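Local coordinates for protein JamJ (Lyngbya majuscula, PDB 5DOZ) that probably acts as the NADPH-dependent enoyl reductase domain of a polyketide synthase and is linked to cyclopropane ring formation during polyketide biosynthesis, at residues E79-I84 with E131-P136; E315-A320 with V333-P338. All coordinates share one frame; numbering follows the deposited sequence.

Contact 1. Residues E79-I84 with E131-P136; sequences EAVGVI and EAATIP
The carboxylate of Glu79 reaches across one side of the Pro136 ring, where OE1 lies 3.3 Å from Pro136 CB and 3.4 Å from Pro136 CD. Because the oxygen is nearly equidistant from these two carbons, it sits over the ring rather than beside a single methylene, and the two side chains run at a slant to one another. With chi1 at 47°, CG is held between the backbone N and the carbonyl carbon, and from there the chain runs out extended (chi2 173°), which carries the carboxylate from the strand to the turn. No direct hydrogen bond joins the two segments; water does so instead. One water donates to Glu79 OE1 at 2.7 Å and to Ala133 O at 2.8 Å, and a second repeats the bridge with a weak bond to OE1. The backbone N of Ile137 also donates to OE1, while OE2 forms a salt bridge with Arg332 and a hydrogen bond with Asn47. Both oxygens of this buried carboxylate are therefore held. Farther along the strand, Val81 CG1 packs against Ala133 CB at 4.2 Å, a loose apolar touch that flanks the water bridges. Ala133 is in a type I turn from Ala132 to Ile135, and Glu131 O, just ahead of the turn, accepts from both N and OG1 of Thr134. The result is a beta-strand of the GroES-like part of this medium-chain dehydrogenase/reductase fold joined through water to the turn ahead of helix 136-149, with the Glu79 side chain about 7 Å from the bound NADPH.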
# COMPACT_ATOMS: atom_id res chain seq x y z
N GLU A 79 -2.44 -2.37 -8.28
CA GLU A 79 -1.36 -1.55 -8.82
C GLU A 79 -0.51 -2.42 -9.75
O GLU A 79 -0.58 -3.64 -9.68
CB GLU A 79 -0.49 -1.00 -7.68
CG GLU A 79 -0.08 -2.06 -6.67
CD GLU A 79 0.91 -1.59 -5.63
OE1 GLU A 79 1.65 -0.61 -5.90
OE2 GLU A 79 0.96 -2.20 -4.54
N ALA A 80 0.30 -1.78 -10.60
CA ALA A 80 1.18 -2.49 -11.54
C ALA A 80 2.16 -1.54 -12.22
O ALA A 80 2.11 -0.33 -12.03
CB ALA A 80 0.36 -3.23 -12.59
N VAL A 81 3.06 -2.12 -13.00
CA VAL A 81 3.85 -1.35 -13.95
C VAL A 81 3.62 -1.99 -15.32
O VAL A 81 3.27 -3.16 -15.40
CB VAL A 81 5.35 -1.32 -13.56
CG1 VAL A 81 5.97 -2.71 -13.66
CG2 VAL A 81 6.11 -0.33 -14.43
N GLY A 82 3.79 -1.21 -16.38
CA GLY A 82 3.63 -1.74 -17.73
C GLY A 82 3.86 -0.70 -18.80
O GLY A 82 4.51 0.32 -18.58
N VAL A 83 3.32 -0.98 -19.99
CA VAL A 83 3.54 -0.12 -21.15
C VAL A 83 2.21 0.13 -21.85
O VAL A 83 1.40 -0.78 -22.05
CB VAL A 83 4.63 -0.70 -22.09
CG1 VAL A 83 4.29 -2.12 -22.56
CG2 VAL A 83 4.88 0.22 -23.28
N ILE A 84 1.97 1.40 -22.18
CA ILE A 84 0.77 1.81 -22.88
C ILE A 84 0.74 1.25 -24.31
O ILE A 84 1.70 1.42 -25.08
CB ILE A 84 0.64 3.35 -22.88
CG1 ILE A 84 0.48 3.87 -21.43
CG2 ILE A 84 -0.52 3.81 -23.76
CD1 ILE A 84 0.31 5.37 -21.30
N GLU A 131 11.69 -2.60 -10.15
CA GLU A 131 11.94 -1.67 -9.05
C GLU A 131 10.77 -0.70 -8.85
O GLU A 131 10.35 -0.45 -7.71
CB GLU A 131 13.25 -0.91 -9.30
CG GLU A 131 14.50 -1.74 -9.03
CD GLU A 131 15.79 -1.11 -9.54
OE1 GLU A 131 15.77 -0.36 -10.55
OE2 GLU A 131 16.85 -1.38 -8.93
N ALA A 132 10.24 -0.18 -9.95
CA ALA A 132 9.13 0.77 -9.93
C ALA A 132 7.83 0.14 -9.44
O ALA A 132 6.93 0.85 -8.99
CB ALA A 132 8.94 1.37 -11.31
N ALA A 133 7.72 -1.18 -9.56
CA ALA A 133 6.56 -1.92 -9.07
C ALA A 133 6.42 -1.91 -7.54
O ALA A 133 5.34 -2.21 -7.02
CB ALA A 133 6.59 -3.36 -9.59
N THR A 134 7.50 -1.55 -6.84
CA THR A 134 7.47 -1.46 -5.37
C THR A 134 7.02 -0.09 -4.84
O THR A 134 6.98 0.13 -3.63
CB THR A 134 8.85 -1.77 -4.74
OG1 THR A 134 9.76 -0.70 -5.03
CG2 THR A 134 9.43 -3.10 -5.24
N ILE A 135 6.66 0.82 -5.75
CA ILE A 135 6.42 2.22 -5.37
C ILE A 135 4.96 2.62 -5.06
O ILE A 135 4.71 3.16 -3.98
CB ILE A 135 7.05 3.20 -6.39
CG1 ILE A 135 8.58 3.12 -6.32
CG2 ILE A 135 6.58 4.63 -6.15
CD1 ILE A 135 9.30 3.98 -7.35
N PRO A 136 4.01 2.37 -5.98
CA PRO A 136 2.72 3.07 -5.93
C PRO A 136 1.96 3.00 -4.60
O PRO A 136 1.95 3.98 -3.86
CB PRO A 136 1.92 2.42 -7.06
CG PRO A 136 2.96 1.94 -8.01
CD PRO A 136 4.07 1.45 -7.13
O HOH W 1 3.87 -1.64 -4.73
O HOH W 2 3.21 -1.25 -8.90

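Contact 2. Residues E315-A320 with V333-P338; sequences EDIVEA and VVVTMP
Helix-on-sheet packing inside a beta-alpha-beta unit brings 315-320 and 333-338 together: the first turn of helix 317-326 lies over strand 332-336, to which it leads, and strand 309-313 completes the unit by pairing in parallel with that last strand. The interface is mostly apolar and buried, with no hydrogen bond between the segments. Val335 is its centre. It faces the helix, and its CG2 methyl meets two residues a helical turn apart, Ile317 through CD1 at 3.8 Å and Ala320 through CB at 3.9 Å. The Ile317 side chain crosses that of Val335 at about a right angle, so the end of the isoleucine, rather than its length, does the touching. Its CG1 is trans to the backbone N (chi1 -174°), and the turn at chi2 of 76° then brings CD1 to the strand although CB does not point there. Ala320 needs no such extension, since its CB is directed at the strand; its N is bonded to Asp316 O at 3.0 Å, a regular bond of the opening turn. Val334, between the two inward-facing valines, turns to the other side of the sheet, as strand alternation requires. Phe109 covers both Ile317 and Val335, Trp24 adds to the cover on Ile317, and Phe312 of the neighbouring parallel strand touches Ala320 and Val333. At the start of the strand the partner changes from methyl to backbone: Val333 CG1 rests 3.8 Å from Ala320 O.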
# COMPACT_ATOMS: atom_id res chain seq x y z
N GLU A 315 3.43 -18.13 -13.27
CA GLU A 315 3.03 -19.54 -13.17
C GLU A 315 2.93 -20.01 -11.72
O GLU A 315 2.17 -20.92 -11.41
CB GLU A 315 3.98 -20.45 -13.96
CG GLU A 315 4.40 -19.94 -15.33
CD GLU A 315 5.66 -19.09 -15.28
OE1 GLU A 315 5.57 -17.85 -15.47
OE2 GLU A 315 6.75 -19.66 -15.05
N ASP A 316 3.69 -19.36 -10.84
CA ASP A 316 3.70 -19.71 -9.42
C ASP A 316 2.93 -18.68 -8.57
O ASP A 316 3.33 -18.37 -7.44
CB ASP A 316 5.14 -19.89 -8.91
CG ASP A 316 5.91 -20.93 -9.72
OD1 ASP A 316 5.30 -21.93 -10.15
OD2 ASP A 316 7.13 -20.75 -9.91
N ILE A 317 1.83 -18.17 -9.11
CA ILE A 317 1.00 -17.16 -8.44
C ILE A 317 0.54 -17.59 -7.04
O ILE A 317 0.62 -16.79 -6.09
CB ILE A 317 -0.20 -16.70 -9.32
CG1 ILE A 317 -0.97 -15.54 -8.68
CG2 ILE A 317 -1.15 -17.86 -9.62
CD1 ILE A 317 -0.29 -14.19 -8.78
N VAL A 318 0.10 -18.84 -6.91
CA VAL A 318 -0.38 -19.38 -5.64
C VAL A 318 0.70 -19.24 -4.55
O VAL A 318 0.43 -18.73 -3.47
CB VAL A 318 -0.87 -20.85 -5.77
CG1 VAL A 318 -1.20 -21.46 -4.42
CG2 VAL A 318 -2.09 -20.92 -6.68
N GLU A 319 1.92 -19.68 -4.87
CA GLU A 319 3.04 -19.60 -3.93
C GLU A 319 3.52 -18.15 -3.71
O GLU A 319 4.12 -17.85 -2.67
CB GLU A 319 4.17 -20.55 -4.36
CG GLU A 319 5.30 -20.77 -3.36
CD GLU A 319 4.85 -20.87 -1.90
OE1 GLU A 319 4.37 -21.95 -1.48
OE2 GLU A 319 5.02 -19.88 -1.16
N ALA A 320 3.25 -17.26 -4.66
CA ALA A 320 3.49 -15.84 -4.45
C ALA A 320 2.52 -15.30 -3.40
O ALA A 320 2.94 -14.59 -2.49
CB ALA A 320 3.37 -15.06 -5.76
N VAL A 333 6.34 -8.15 -2.56
CA VAL A 333 6.28 -9.41 -3.30
C VAL A 333 5.70 -9.11 -4.68
O VAL A 333 4.56 -8.65 -4.79
CB VAL A 333 5.41 -10.46 -2.57
CG1 VAL A 333 5.33 -11.75 -3.37
CG2 VAL A 333 5.95 -10.72 -1.16
N VAL A 334 6.49 -9.36 -5.72
CA VAL A 334 6.17 -8.90 -7.08
C VAL A 334 6.10 -10.06 -8.07
O VAL A 334 7.01 -10.88 -8.14
CB VAL A 334 7.20 -7.85 -7.58
CG1 VAL A 334 6.77 -7.26 -8.92
CG2 VAL A 334 7.40 -6.74 -6.55
N VAL A 335 5.01 -10.10 -8.84
CA VAL A 335 4.82 -11.12 -9.86
C VAL A 335 5.13 -10.55 -11.25
O VAL A 335 4.61 -9.50 -11.62
CB VAL A 335 3.38 -11.68 -9.85
CG1 VAL A 335 3.17 -12.66 -10.99
CG2 VAL A 335 3.06 -12.34 -8.51
N THR A 336 5.98 -11.24 -12.00
CA THR A 336 6.24 -10.90 -13.39
C THR A 336 5.18 -11.55 -14.28
O THR A 336 4.75 -12.67 -14.02
CB THR A 336 7.62 -11.40 -13.85
OG1 THR A 336 7.71 -12.82 -13.66
CG2 THR A 336 8.73 -10.72 -13.06
N MET A 337 4.76 -10.83 -15.32
CA MET A 337 3.75 -11.35 -16.25
C MET A 337 4.39 -11.93 -17.52
O MET A 337 5.51 -11.55 -17.87
CB MET A 337 2.71 -10.28 -16.57
CG MET A 337 1.92 -9.79 -15.36
SD MET A 337 0.80 -11.02 -14.66
CE MET A 337 -0.49 -10.99 -15.90
N PRO A 338 3.69 -12.86 -18.20
CA PRO A 338 4.18 -13.46 -19.45
C PRO A 338 3.89 -12.61 -20.69
O PRO A 338 3.91 -11.38 -20.63
CB PRO A 338 3.41 -14.77 -19.52
CG PRO A 338 2.12 -14.48 -18.85
CD PRO A 338 2.45 -13.51 -17.74

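From the N terminus, contact 1 comes first: 46 residues separate 79-84 from 131-136, including strands 99-103, 112-115 and 120-122, and the contact closes this long loop. The chain then runs through the six-stranded parallel nucleotide-binding sheet and comes back to the first part of the fold at strand 309-313. Contact 2 closes a much shorter loop of 12 residues there. The two lie in series, neither nested nor crossed, with centres about 15 Å apart. Strand 37-45 pairs with both 79-87 and 332-336, putting both contacts on one mixed sheet, and Ala133 CB touches Val334 CG1 at 4.0 Å.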